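Local coordinates for protein alpha-fucosidase (Bifidobacterium bifidum, PDB 2EAB) that probably hydrolyses alpha-1,2 linkages to release L-fucose from glycans, this chain being the calcium-binding catalytic domain of a larger membrane-associated fucosidase, at residues G93-K98 and G126-A131; R678-L683 and T705-R710; G854-Y859 and S880-D885. One frame throughout, in Å; residues are numbered along the deposited sequence.

Interaction 1. Residues G93-K98 and G126-A131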
ATOM      1  N   GLY A  93       0.347  -6.048 -23.350  1.00  5.68           N
ATOM      2  CA  GLY A  93       1.751  -5.731 -23.574  1.00  5.85           C
ATOM      3  C   GLY A  93       2.616  -6.903 -24.000  1.00  5.90           C
ATOM      4  O   GLY A  93       3.811  -6.731 -24.266  1.00  6.13           O
ATOM      5  N   ASN A  94       2.046  -8.104 -24.060  1.00  5.71           N
ATOM      6  CA  ASN A  94       2.853  -9.287 -24.334  1.00  5.95           C
ATOM      7  C   ASN A  94       3.449  -9.292 -25.728  1.00  6.26           C
ATOM      8  O   ASN A  94       2.766  -8.992 -26.700  1.00  6.88           O
ATOM      9  CB  ASN A  94       2.035 -10.546 -24.100  1.00  6.28           C
ATOM     10  CG  ASN A  94       1.605 -10.676 -22.662  1.00  6.04           C
ATOM     11  OD1 ASN A  94       2.438 -10.805 -21.764  1.00  6.65           O
ATOM     12  ND2 ASN A  94       0.303 -10.619 -22.430  1.00  6.32           N
ATOM     13  N   ASN A  95       4.735  -9.617 -25.810  1.00  6.43           N
ATOM     14  CA  ASN A  95       5.438  -9.660 -27.081  1.00  7.03           C
ATOM     15  C   ASN A  95       5.878 -11.085 -27.399  1.00  7.19           C
ATOM     16  O   ASN A  95       6.844 -11.596 -26.825  1.00  7.18           O
ATOM     17  CB  ASN A  95       6.629  -8.703 -27.065  1.00  7.41           C
ATOM     18  CG  ASN A  95       7.237  -8.518 -28.442  1.00  7.37           C
ATOM     19  OD1 ASN A  95       7.340  -9.471 -29.218  1.00  8.60           O
ATOM     20  ND2 ASN A  95       7.659  -7.297 -28.749  1.00  8.14           N
ATOM     21  N   GLU A  96       5.158 -11.720 -28.319  1.00  7.76           N
ATOM     22  CA  GLU A  96       5.442 -13.102 -28.690  1.00  8.76           C
ATOM     23  C   GLU A  96       6.819 -13.289 -29.312  1.00  8.63           C
ATOM     24  O   GLU A  96       7.442 -14.331 -29.126  1.00  8.69           O
ATOM     25  CB  GLU A  96       4.353 -13.633 -29.618  1.00  9.36           C
ATOM     26  CG  GLU A  96       2.971 -13.617 -28.973  1.00 12.85           C
ATOM     27  CD  GLU A  96       1.975 -14.524 -29.657  1.00 17.18           C
ATOM     28  OE1 GLU A  96       2.039 -14.675 -30.897  1.00 19.85           O
ATOM     29  OE2 GLU A  96       1.114 -15.078 -28.939  1.00 19.29           O
ATOM     30  N   THR A  97       7.291 -12.287 -30.050  1.00  8.75           N
ATOM     31  CA  THR A  97       8.605 -12.369 -30.681  1.00  9.71           C
ATOM     32  C   THR A  97       9.725 -12.387 -29.635  1.00  9.25           C
ATOM     33  O   THR A  97      10.762 -13.028 -29.829  1.00 10.16           O
ATOM     34  CB  THR A  97       8.808 -11.225 -31.695  1.00  9.93           C
ATOM     35  OG1 THR A  97       7.744 -11.248 -32.651  1.00 12.32           O
ATOM     36  CG2 THR A  97      10.131 -11.372 -32.430  1.00 12.06           C
ATOM     37  N   LYS A  98       9.504 -11.691 -28.527  1.00  8.65           N
ATOM     38  CA  LYS A  98      10.462 -11.662 -27.428  1.00  8.41           C
ATOM     39  C   LYS A  98      10.409 -12.953 -26.606  1.00  8.20           C
ATOM     40  O   LYS A  98      11.442 -13.562 -26.329  1.00  8.45           O
ATOM     41  CB  LYS A  98      10.206 -10.448 -26.529  1.00  8.26           C
ATOM     42  CG  LYS A  98      10.351  -9.087 -27.218  1.00  7.73           C
ATOM     43  CD  LYS A  98      11.796  -8.763 -27.562  1.00  8.69           C
ATOM     44  CE  LYS A  98      11.901  -7.440 -28.295  1.00  8.81           C
ATOM     45  NZ  LYS A  98      13.324  -7.101 -28.558  1.00  8.75           N
ATOM     46  N   GLY A 126       8.584  -6.462 -23.125  1.00  6.02           N
ATOM     47  CA  GLY A 126       7.273  -6.277 -23.737  1.00  6.11           C
ATOM     48  C   GLY A 126       6.822  -4.857 -23.477  1.00  6.09           C
ATOM     49  O   GLY A 126       7.633  -3.997 -23.128  1.00  6.30           O
ATOM     50  N   GLY A 127       5.533  -4.608 -23.676  1.00  5.97           N
ATOM     51  CA  GLY A 127       4.915  -3.376 -23.203  1.00  6.28           C
ATOM     52  C   GLY A 127       5.427  -2.109 -23.868  1.00  6.28           C
ATOM     53  O   GLY A 127       5.642  -1.092 -23.209  1.00  6.63           O
ATOM     54  N   GLU A 128       5.596  -2.151 -25.186  1.00  6.37           N
ATOM     55  CA  GLU A 128       6.217  -1.039 -25.910  1.00  7.09           C
ATOM     56  C   GLU A 128       5.298   0.138 -26.197  1.00  7.16           C
ATOM     57  O   GLU A 128       5.783   1.250 -26.410  1.00  7.57           O
ATOM     58  CB  GLU A 128       6.850  -1.517 -27.217  1.00  7.45           C
ATOM     59  CG  GLU A 128       7.816  -2.690 -27.070  1.00  8.04           C
ATOM     60  CD  GLU A 128       7.130  -4.054 -27.088  1.00  7.98           C
ATOM     61  OE1 GLU A 128       5.891  -4.118 -27.250  1.00  7.93           O
ATOM     62  OE2 GLU A 128       7.842  -5.071 -26.946  1.00  8.97           O
ATOM     63  N   ASN A 129       3.990  -0.100 -26.212  1.00  6.58           N
ATOM     64  CA  ASN A 129       3.026   0.919 -26.623  1.00  6.98           C
ATOM     65  C   ASN A 129       2.459   1.656 -25.415  1.00  6.28           C
ATOM     66  O   ASN A 129       1.635   1.109 -24.676  1.00  6.21           O
ATOM     67  CB  ASN A 129       1.905   0.288 -27.459  1.00  7.61           C
ATOM     68  CG  ASN A 129       0.965   1.330 -28.076  1.00  7.97           C
ATOM     69  OD1 ASN A 129       0.887   2.464 -27.611  1.00  8.49           O
ATOM     70  ND2 ASN A 129       0.240   0.938 -29.121  1.00  8.86           N
ATOM     71  N   ALA A 130       2.912   2.892 -25.213  1.00  6.39           N
ATOM     72  CA  ALA A 130       2.514   3.680 -24.047  1.00  6.25           C
ATOM     73  C   ALA A 130       1.021   4.013 -24.011  1.00  5.96           C
ATOM     74  O   ALA A 130       0.473   4.246 -22.933  1.00  5.95           O
ATOM     75  CB  ALA A 130       3.347   4.947 -23.949  1.00  6.81           C
ATOM     76  N   ALA A 131       0.379   4.048 -25.181  1.00  5.89           N
ATOM     77  CA  ALA A 131      -1.067   4.260 -25.270  1.00  5.98           C
ATOM     78  C   ALA A 131      -1.846   3.035 -24.806  1.00  5.90           C
ATOM     79  O   ALA A 131      -2.949   3.163 -24.277  1.00  5.99           O
ATOM     80  CB  ALA A 131      -1.465   4.634 -26.686  1.00  6.08           C
TER
HETATM   81  O   HOH W   1       4.316  -6.304 -27.164  1.00 10.47           O

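Interaction 2. Residues R678-L683 and T705-R710. With EDO (1,2-ethanediol), chain D.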
ATOM      1  N   ARG A 678      20.566   2.268  -2.915  1.00  9.45           N
ATOM      2  CA  ARG A 678      19.253   2.633  -2.384  1.00  9.43           C
ATOM      3  C   ARG A 678      18.334   1.433  -2.135  1.00  9.10           C
ATOM      4  O   ARG A 678      17.625   1.385  -1.125  1.00  9.60           O
ATOM      5  CB  ARG A 678      18.568   3.649  -3.298  1.00  9.36           C
ATOM      6  CG  ARG A 678      17.308   4.246  -2.709  1.00 10.20           C
ATOM      7  CD  ARG A 678      16.880   5.453  -3.500  1.00 11.46           C
ATOM      8  NE  ARG A 678      15.733   6.119  -2.895  1.00 10.77           N
ATOM      9  CZ  ARG A 678      14.585   6.351  -3.523  1.00 10.47           C
ATOM     10  NH1 ARG A 678      14.421   5.986  -4.792  1.00 10.07           N
ATOM     11  NH2 ARG A 678      13.605   6.973  -2.884  1.00 10.56           N
ATOM     12  N   HIS A 679      18.339   0.474  -3.056  1.00  8.57           N
ATOM     13  CA  HIS A 679      17.581  -0.757  -2.878  1.00  8.31           C
ATOM     14  C   HIS A 679      18.303  -1.697  -1.921  1.00  7.71           C
ATOM     15  O   HIS A 679      19.528  -1.669  -1.820  1.00  8.05           O
ATOM     16  CB  HIS A 679      17.412  -1.476  -4.213  1.00  8.49           C
ATOM     17  CG  HIS A 679      16.422  -0.839  -5.137  1.00  9.35           C
ATOM     18  ND1 HIS A 679      16.698   0.297  -5.867  1.00 11.43           N
ATOM     19  CD2 HIS A 679      15.166  -1.209  -5.478  1.00  9.20           C
ATOM     20  CE1 HIS A 679      15.645   0.612  -6.599  1.00 11.73           C
ATOM     21  NE2 HIS A 679      14.701  -0.285  -6.382  1.00 12.36           N
ATOM     22  N   MET A 680      17.527  -2.539  -1.244  1.00  7.86           N
ATOM     23  CA  MET A 680      18.049  -3.619  -0.409  1.00  7.94           C
ATOM     24  C   MET A 680      17.242  -4.867  -0.753  1.00  7.44           C
ATOM     25  O   MET A 680      16.542  -5.438   0.095  1.00  7.76           O
ATOM     26  CB  MET A 680      17.922  -3.283   1.081  1.00  8.14           C
ATOM     27  CG  MET A 680      18.411  -1.888   1.455  1.00  8.85           C
ATOM     28  SD  MET A 680      18.465  -1.577   3.227  1.00  9.17           S
ATOM     29  CE  MET A 680      16.757  -1.895   3.684  1.00 10.55           C
ATOM     30  N   SER A 681      17.330  -5.278  -2.011  1.00  7.36           N
ATOM     31  CA  SER A 681      16.451  -6.321  -2.535  1.00  7.17           C
ATOM     32  C   SER A 681      16.684  -7.685  -1.901  1.00  6.99           C
ATOM     33  O   SER A 681      15.797  -8.530  -1.891  1.00  7.15           O
ATOM     34  CB  SER A 681      16.584  -6.413  -4.054  1.00  7.25           C
ATOM     35  OG  SER A 681      16.202  -5.194  -4.666  1.00  7.12           O
ATOM     36  N   HIS A 682      17.880  -7.881  -1.363  1.00  6.50           N
ATOM     37  CA  HIS A 682      18.242  -9.142  -0.728  1.00  6.35           C
ATOM     38  C   HIS A 682      17.818  -9.250   0.741  1.00  6.27           C
ATOM     39  O   HIS A 682      18.090 -10.268   1.390  1.00  6.73           O
ATOM     40  CB  HIS A 682      19.748  -9.364  -0.854  1.00  6.64           C
ATOM     41  CG  HIS A 682      20.576  -8.318  -0.175  1.00  7.25           C
ATOM     42  ND1 HIS A 682      20.350  -6.967  -0.338  1.00  8.03           N
ATOM     43  CD2 HIS A 682      21.644  -8.428   0.648  1.00  7.71           C
ATOM     44  CE1 HIS A 682      21.238  -6.293   0.371  1.00  8.25           C
ATOM     45  NE2 HIS A 682      22.034  -7.156   0.978  1.00  8.26           N
ATOM     46  N   LEU A 683      17.144  -8.226   1.260  1.00  6.35           N
ATOM     47  CA  LEU A 683      16.721  -8.243   2.659  1.00  6.45           C
ATOM     48  C   LEU A 683      15.218  -8.433   2.856  1.00  6.44           C
ATOM     49  O   LEU A 683      14.712  -8.262   3.961  1.00  6.50           O
ATOM     50  CB  LEU A 683      17.224  -6.998   3.398  1.00  6.90           C
ATOM     51  CG  LEU A 683      18.748  -6.844   3.474  1.00  7.26           C
ATOM     52  CD1 LEU A 683      19.102  -5.599   4.256  1.00  8.12           C
ATOM     53  CD2 LEU A 683      19.432  -8.074   4.078  1.00  9.26           C
ATOM     54  N   THR A 705      24.364  -6.223   9.813  1.00  8.58           N
ATOM     55  CA  THR A 705      25.591  -5.812   9.127  1.00  9.02           C
ATOM     56  C   THR A 705      25.271  -5.269   7.732  1.00  8.63           C
ATOM     57  O   THR A 705      25.745  -4.198   7.352  1.00  8.80           O
ATOM     58  CB  THR A 705      26.589  -6.973   9.063  1.00  9.14           C
ATOM     59  OG1 THR A 705      27.000  -7.289  10.398  1.00 10.59           O
ATOM     60  CG2 THR A 705      27.823  -6.614   8.238  1.00 10.12           C
ATOM     61  N   SER A 706      24.438  -5.998   6.989  1.00  8.23           N
ATOM     62  CA  SER A 706      23.991  -5.543   5.672  1.00  7.84           C
ATOM     63  C   SER A 706      23.296  -4.187   5.739  1.00  7.88           C
ATOM     64  O   SER A 706      23.572  -3.304   4.919  1.00  7.97           O
ATOM     65  CB  SER A 706      23.059  -6.573   5.036  1.00  7.99           C
ATOM     66  OG  SER A 706      23.779  -7.722   4.636  1.00  8.31           O
ATOM     67  N   LEU A 707      22.388  -4.028   6.702  1.00  7.81           N
ATOM     68  CA  LEU A 707      21.679  -2.769   6.898  1.00  8.18           C
ATOM     69  C   LEU A 707      22.620  -1.616   7.225  1.00  8.52           C
ATOM     70  O   LEU A 707      22.444  -0.514   6.712  1.00  8.56           O
ATOM     71  CB  LEU A 707      20.636  -2.900   8.008  1.00  8.28           C
ATOM     72  CG  LEU A 707      19.355  -3.670   7.688  1.00  7.80           C
ATOM     73  CD1 LEU A 707      18.593  -3.933   8.966  1.00  8.29           C
ATOM     74  CD2 LEU A 707      18.482  -2.918   6.694  1.00  8.12           C
ATOM     75  N   ARG A 708      23.609  -1.867   8.082  1.00  8.67           N
ATOM     76  CA  ARG A 708      24.549  -0.817   8.472  1.00  9.74           C
ATOM     77  C   ARG A 708      25.319  -0.286   7.266  1.00  9.44           C
ATOM     78  O   ARG A 708      25.434   0.929   7.094  1.00  9.64           O
ATOM     79  CB  ARG A 708      25.507  -1.284   9.572  1.00  9.93           C
ATOM     80  CG  ARG A 708      24.859  -1.405  10.950  1.00 10.82           C
ATOM     81  CD  ARG A 708      25.893  -1.517  12.070  1.00 12.17           C
ATOM     82  NE  ARG A 708      26.879  -2.568  11.825  1.00 16.24           N
ATOM     83  CZ  ARG A 708      26.737  -3.845  12.169  1.00 17.08           C
ATOM     84  NH1 ARG A 708      25.637  -4.262  12.786  1.00 17.78           N
ATOM     85  NH2 ARG A 708      27.705  -4.713  11.896  1.00 17.40           N
ATOM     86  N   TYR A 709      25.829  -1.187   6.430  1.00  9.66           N
ATOM     87  CA  TYR A 709      26.524  -0.762   5.219  1.00  9.87           C
ATOM     88  C   TYR A 709      25.616   0.047   4.294  1.00  9.80           C
ATOM     89  O   TYR A 709      26.044   1.046   3.718  1.00  9.91           O
ATOM     90  CB  TYR A 709      27.101  -1.954   4.463  1.00 10.39           C
ATOM     91  CG  TYR A 709      28.405  -2.488   5.011  1.00 11.14           C
ATOM     92  CD1 TYR A 709      29.586  -1.748   4.910  1.00 12.69           C
ATOM     93  CD2 TYR A 709      28.466  -3.750   5.596  1.00 11.40           C
ATOM     94  CE1 TYR A 709      30.794  -2.247   5.402  1.00 12.96           C
ATOM     95  CE2 TYR A 709      29.666  -4.259   6.087  1.00 12.38           C
ATOM     96  CZ  TYR A 709      30.827  -3.504   5.988  1.00 12.55           C
ATOM     97  OH  TYR A 709      32.017  -4.001   6.472  1.00 13.54           O
ATOM     98  N   ARG A 710      24.363  -0.379   4.152  1.00  9.55           N
ATOM     99  CA  ARG A 710      23.442   0.316   3.253  1.00  9.80           C
ATOM    100  C   ARG A 710      22.959   1.669   3.775  1.00  9.89           C
ATOM    101  O   ARG A 710      22.713   2.581   2.985  1.00 10.90           O
ATOM    102  CB  ARG A 710      22.235  -0.559   2.925  1.00  9.65           C
ATOM    103  CG  ARG A 710      21.781  -0.454   1.473  1.00 12.91           C
ATOM    104  CD  ARG A 710      22.738  -1.179   0.530  1.00  9.39           C
ATOM    105  NE  ARG A 710      22.018  -1.963  -0.474  1.00  8.50           N
ATOM    106  CZ  ARG A 710      22.425  -3.134  -0.955  1.00  8.00           C
ATOM    107  NH1 ARG A 710      23.566  -3.681  -0.543  1.00  8.57           N
ATOM    108  NH2 ARG A 710      21.674  -3.766  -1.852  1.00  8.01           N
TER
HETATM  109  C1  EDO D4804      12.755  -4.718  -4.117  1.00 29.74           C
HETATM  110  O1  EDO D4804      13.932  -3.783  -3.930  1.00 30.59           O
HETATM  111  C2  EDO D4804      12.564  -4.837  -5.681  1.00 30.60           C
HETATM  112  O2  EDO D4804      12.067  -3.519  -6.201  1.00 27.98           O
HETATM  113  O   HOH W   2      19.403  -4.264  -3.851  1.00  7.69           O
HETATM  114  O   HOH W   3      24.611  -6.769   2.230  1.00  7.67           O

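Interaction 3. Residues G854-Y859 and S880-D885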
ATOM      1  N   GLY A 854      10.593  -6.126  28.910  1.00  9.45           N
ATOM      2  CA  GLY A 854      10.236  -6.556  30.262  1.00  9.96           C
ATOM      3  C   GLY A 854      10.532  -8.008  30.591  1.00 10.02           C
ATOM      4  O   GLY A 854      10.848  -8.325  31.744  1.00 10.30           O
ATOM      5  N   GLY A 855      10.425  -8.890  29.598  1.00  9.69           N
ATOM      6  CA  GLY A 855      10.660 -10.320  29.795  1.00  9.66           C
ATOM      7  C   GLY A 855       9.416 -11.012  30.311  1.00  9.51           C
ATOM      8  O   GLY A 855       9.043 -10.844  31.479  1.00  9.42           O
ATOM      9  N   ALA A 856       8.789 -11.812  29.449  1.00  9.54           N
ATOM     10  CA  ALA A 856       7.503 -12.453  29.749  1.00  9.96           C
ATOM     11  C   ALA A 856       7.510 -13.323  31.003  1.00 10.27           C
ATOM     12  O   ALA A 856       6.475 -13.473  31.656  1.00 10.36           O
ATOM     13  CB  ALA A 856       7.021 -13.268  28.552  1.00  9.93           C
ATOM     14  N   GLN A 857       8.672 -13.883  31.336  1.00 10.41           N
ATOM     15  CA  GLN A 857       8.820 -14.718  32.529  1.00 10.90           C
ATOM     16  C   GLN A 857       8.519 -13.953  33.823  1.00 11.00           C
ATOM     17  O   GLN A 857       8.293 -14.562  34.873  1.00 11.50           O
ATOM     18  CB  GLN A 857      10.221 -15.348  32.585  1.00 11.25           C
ATOM     19  CG  GLN A 857      11.359 -14.397  32.967  1.00 11.89           C
ATOM     20  CD  GLN A 857      11.933 -13.606  31.792  1.00 12.23           C
ATOM     21  OE1 GLN A 857      11.337 -13.535  30.712  1.00 12.13           O
ATOM     22  NE2 GLN A 857      13.091 -12.995  32.007  1.00 13.19           N
ATOM     23  N   ASN A 858       8.513 -12.625  33.738  1.00 10.97           N
ATOM     24  CA  ASN A 858       8.240 -11.756  34.881  1.00 11.18           C
ATOM     25  C   ASN A 858       6.764 -11.379  35.030  1.00 11.17           C
ATOM     26  O   ASN A 858       6.402 -10.615  35.932  1.00 11.55           O
ATOM     27  CB  ASN A 858       9.082 -10.485  34.769  1.00 11.31           C
ATOM     28  CG  ASN A 858      10.574 -10.766  34.756  1.00 11.65           C
ATOM     29  OD1 ASN A 858      11.288 -10.348  33.841  1.00 12.66           O
ATOM     30  ND2 ASN A 858      11.054 -11.479  35.770  1.00 11.68           N
ATOM     31  N   TYR A 859       5.921 -11.917  34.152  1.00 11.05           N
ATOM     32  CA  TYR A 859       4.515 -11.532  34.075  1.00 11.23           C
ATOM     33  C   TYR A 859       3.581 -12.707  34.332  1.00 11.56           C
ATOM     34  O   TYR A 859       3.999 -13.866  34.318  1.00 11.98           O
ATOM     35  CB  TYR A 859       4.204 -10.913  32.701  1.00 11.20           C
ATOM     36  CG  TYR A 859       4.930  -9.616  32.412  1.00 11.02           C
ATOM     37  CD1 TYR A 859       4.258  -8.393  32.433  1.00 10.88           C
ATOM     38  CD2 TYR A 859       6.289  -9.611  32.110  1.00 10.18           C
ATOM     39  CE1 TYR A 859       4.924  -7.197  32.160  1.00 11.02           C
ATOM     40  CE2 TYR A 859       6.966  -8.427  31.843  1.00 10.90           C
ATOM     41  CZ  TYR A 859       6.281  -7.225  31.873  1.00 10.91           C
ATOM     42  OH  TYR A 859       6.957  -6.057  31.605  1.00 11.67           O
ATOM     43  N   SER A 880      11.890 -15.764  26.788  1.00  9.43           N
ATOM     44  CA  SER A 880      10.742 -16.550  27.242  1.00  9.46           C
ATOM     45  C   SER A 880       9.420 -16.129  26.608  1.00  9.14           C
ATOM     46  O   SER A 880       9.231 -14.957  26.254  1.00  8.88           O
ATOM     47  CB  SER A 880      10.607 -16.478  28.763  1.00  9.89           C
ATOM     48  OG  SER A 880      11.646 -17.193  29.408  1.00 11.41           O
ATOM     49  N   LEU A 881       8.519 -17.100  26.474  1.00  8.88           N
ATOM     50  CA  LEU A 881       7.124 -16.845  26.129  1.00  8.66           C
ATOM     51  C   LEU A 881       6.206 -17.319  27.242  1.00  8.64           C
ATOM     52  O   LEU A 881       6.504 -18.295  27.943  1.00  8.73           O
ATOM     53  CB  LEU A 881       6.714 -17.587  24.855  1.00  8.96           C
ATOM     54  CG  LEU A 881       7.549 -17.526  23.584  1.00  8.99           C
ATOM     55  CD1 LEU A 881       6.841 -18.330  22.514  1.00 10.04           C
ATOM     56  CD2 LEU A 881       7.759 -16.103  23.111  1.00  9.51           C
ATOM     57  N   LEU A 882       5.082 -16.623  27.385  1.00  8.14           N
ATOM     58  CA  LEU A 882       3.928 -17.122  28.119  1.00  8.84           C
ATOM     59  C   LEU A 882       3.014 -17.824  27.131  1.00  8.64           C
ATOM     60  O   LEU A 882       2.629 -17.240  26.113  1.00  8.60           O
ATOM     61  CB  LEU A 882       3.175 -15.967  28.770  1.00  9.02           C
ATOM     62  CG  LEU A 882       3.829 -15.342  29.999  1.00 10.34           C
ATOM     63  CD1 LEU A 882       3.297 -13.939  30.233  1.00 11.77           C
ATOM     64  CD2 LEU A 882       3.608 -16.216  31.233  1.00 11.93           C
ATOM     65  N   VAL A 883       2.677 -19.075  27.421  1.00  8.63           N
ATOM     66  CA  VAL A 883       1.859 -19.884  26.530  1.00  9.00           C
ATOM     67  C   VAL A 883       0.588 -20.299  27.251  1.00  9.11           C
ATOM     68  O   VAL A 883       0.646 -20.905  28.325  1.00  9.42           O
ATOM     69  CB  VAL A 883       2.627 -21.140  26.040  1.00  9.15           C
ATOM     70  CG1 VAL A 883       1.752 -21.993  25.127  1.00  9.90           C
ATOM     71  CG2 VAL A 883       3.909 -20.737  25.318  1.00  9.98           C
ATOM     72  N   PHE A 884      -0.560 -19.983  26.662  1.00  8.88           N
ATOM     73  CA  PHE A 884      -1.842 -20.292  27.286  1.00  8.92           C
ATOM     74  C   PHE A 884      -2.950 -20.492  26.273  1.00  8.82           C
ATOM     75  O   PHE A 884      -2.904 -19.947  25.167  1.00  8.71           O
ATOM     76  CB  PHE A 884      -2.229 -19.243  28.347  1.00  8.93           C
ATOM     77  CG  PHE A 884      -2.220 -17.811  27.858  1.00  9.00           C
ATOM     78  CD1 PHE A 884      -3.411 -17.170  27.524  1.00  8.76           C
ATOM     79  CD2 PHE A 884      -1.030 -17.089  27.776  1.00  8.77           C
ATOM     80  CE1 PHE A 884      -3.412 -15.836  27.099  1.00  9.51           C
ATOM     81  CE2 PHE A 884      -1.022 -15.763  27.344  1.00  9.63           C
ATOM     82  CZ  PHE A 884      -2.213 -15.135  27.011  1.00  9.35           C
ATOM     83  N   ASP A 885      -3.932 -21.303  26.650  1.00  8.55           N
ATOM     84  CA  ASP A 885      -5.142 -21.469  25.860  1.00  8.53           C
ATOM     85  C   ASP A 885      -5.949 -20.189  25.877  1.00  8.49           C
ATOM     86  O   ASP A 885      -5.927 -19.446  26.853  1.00  8.53           O
ATOM     87  CB  ASP A 885      -6.013 -22.588  26.433  1.00  8.69           C
ATOM     88  CG  ASP A 885      -5.375 -23.958  26.311  1.00  9.42           C
ATOM     89  OD1 ASP A 885      -4.465 -24.149  25.477  1.00 11.08           O
ATOM     90  OD2 ASP A 885      -5.797 -24.858  27.066  1.00 10.86           O
TER
HETATM   91  O   HOH W   4       9.599 -12.321  26.777  1.00  7.94           O
HETATM   92  O   HOH W   5      12.736 -13.348  28.339  1.00 16.04           O

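Interaction 1. Residues G93-K98 and G126-A131
Asn95 and Glu128 meet through a single well-aligned bond, Asn95 ND2 to Glu128 OE2 at 2.9 Å with 165° at the hydrogen. The acceptor lies in the plane of the amide, whereas the donor comes from above the plane of the carboxylate, the two flat groups being turned 76° apart. Beside it the backbones join directly: Gly127 N donates to Gly93 O over 2.8 Å. A water donating to both Gly93 O and Glu128 OE1 links this bond to the carboxylate. The closeness depends on glycine, since a CB on Gly126 would sit 2.7 Å from Gly93 O, a clash. Asn95 swings its amide across from the backbone N (chi1 -169°), which turns OD1 back to the helix start, accepting from Lys98 N at 3.2 Å and weakly from Thr97 N. Replacing Asn95 with an alanine would probably leave Glu128 OE2 without this donor and helix 96-99 without its side-chain cap. Farther out, Tyr462 OH is hydrogen-bonded to Asn95 N and Thr458 OG1 to Asn94 OD1. The arrangement is an asparagine N-cap whose side-chain ND2 is turned to the carboxylate of the facing loop, within the N-terminal domain region and backed by helix 452-463 of the catalytic region.

Interaction 2. Residues R678-L683 and T705-R710
Arg710 presents the side of its guanidinium to the backbone of His679, and both NE (2.8 Å) and NH2 (3.0 Å) donate to the one atom His679 O. That oxygen lies within 2° of the guanidinium plane, so the pair of bonds fixes the rotation of the group. His682 arrives from the opposite direction: its CE1 stands over one face of the guanidinium, 3.4 Å from Arg710 NH2, with ring and guanidinium planes 28° apart. The imidazole gets there because chi1 of His682 (62°) sets CG between the backbone N and the carbonyl carbon, and Leu683 CG covers the centre of one ring face. In the ring plane, a water 2.9 Å from His682 NE2 and 2.7 Å from Ser706 OG bridges the segments; Ser706 OG also accepts from Ile650 N.

Beneath the polar grip, Met680 and Arg710 run antiparallel alongside each other, with Met680 CG 3.7 Å from Arg710 CG. The bend at chi3 of Met680 brings CE to Leu707 CD2 (3.6 Å), the two side chains lying roughly perpendicular, and Leu683 CD1 packs on the same methyl. Glu652 OE1 also forms a salt bridge to Arg710 NH2. A 1,2-ethanediol, probably from the crystallisation liquor, donates to Ser681 OG. Within the family 95 catalytic region, loop 678-683 is thus held against helix 697-711, while Met680 and Leu707 touch helix 722-734, and Ser681 and His682 lean on helix 577-596.

Interaction 3. Residues G854-Y859 and S880-D885
Ala856 and Leu881 mark the closest backbone approach, their CA atoms 5.7 Å apart. Residues 856-858 form a short 3-10 turn, in which Tyr859 N donates to Ala856 O (3.0 Å), whereas 880-884 is an extended strand. Turn and strand make no direct hydrogen bond to each other, and two waters bridge them. One accepts from Ala856 N at 2.8 Å and donates to Ser880 O at 2.7 Å; the other donates to Gln857 OE1 at 2.8 Å and accepts from Ser880 N at 3.0 Å. Ser880 thus has both its backbone N and O linked to the turn.

Gln857 reaches its water by folding. A chi1 of 74° tucks CG over the backbone and the chain bends again at chi2 (-85°), which brings OE1 back beside Ser880 CB. The hydroxyl of Ser880 is engaged elsewhere, bonded to Thr874 OG1. The apolar part of the contact centres on Leu882. Its CG lies 4.1 Å from Ala856 CB, and its CD1 is 4.0 Å from Tyr859 CB, while the same branch also rests against Ala856 O. Tyr859 carries its ring away from the strand, and its OH is hydrogen-bonded to Ala834 O.

Strands 847-851, 880-884 and 871-874 belong to one sheet, 890-896 and 859-863 to another, and Leu882 and Tyr859 both touch Ile894 of the latter. Residues 854-859 carry the chain from strand 847-851 to strand 859-863, an arch between the sheets consistent with a beta-sandwich in this C-terminal region.

The three contacts follow one another along the chain, in the N-terminal, catalytic and C-terminal regions in turn, and none touches another. Interactions 1 and 3 lie on opposite sides of the chain's centre, their own centres 56 Å apart; the centre of interaction 2 is about 33 Å from each of theirs and nearer the chain's centre. All three are largely buried; each has at least one partly exposed residue, and only interaction 1 a fully exposed one among those that touch. Their chemistry also differs. Interaction 1 joins two loops by direct polar bonds and close glycines; interaction 2 fastens a loop to a helix with an arginine grip above an apolar layer; interaction 3 sets a turn against a strand through waters and leucine packing.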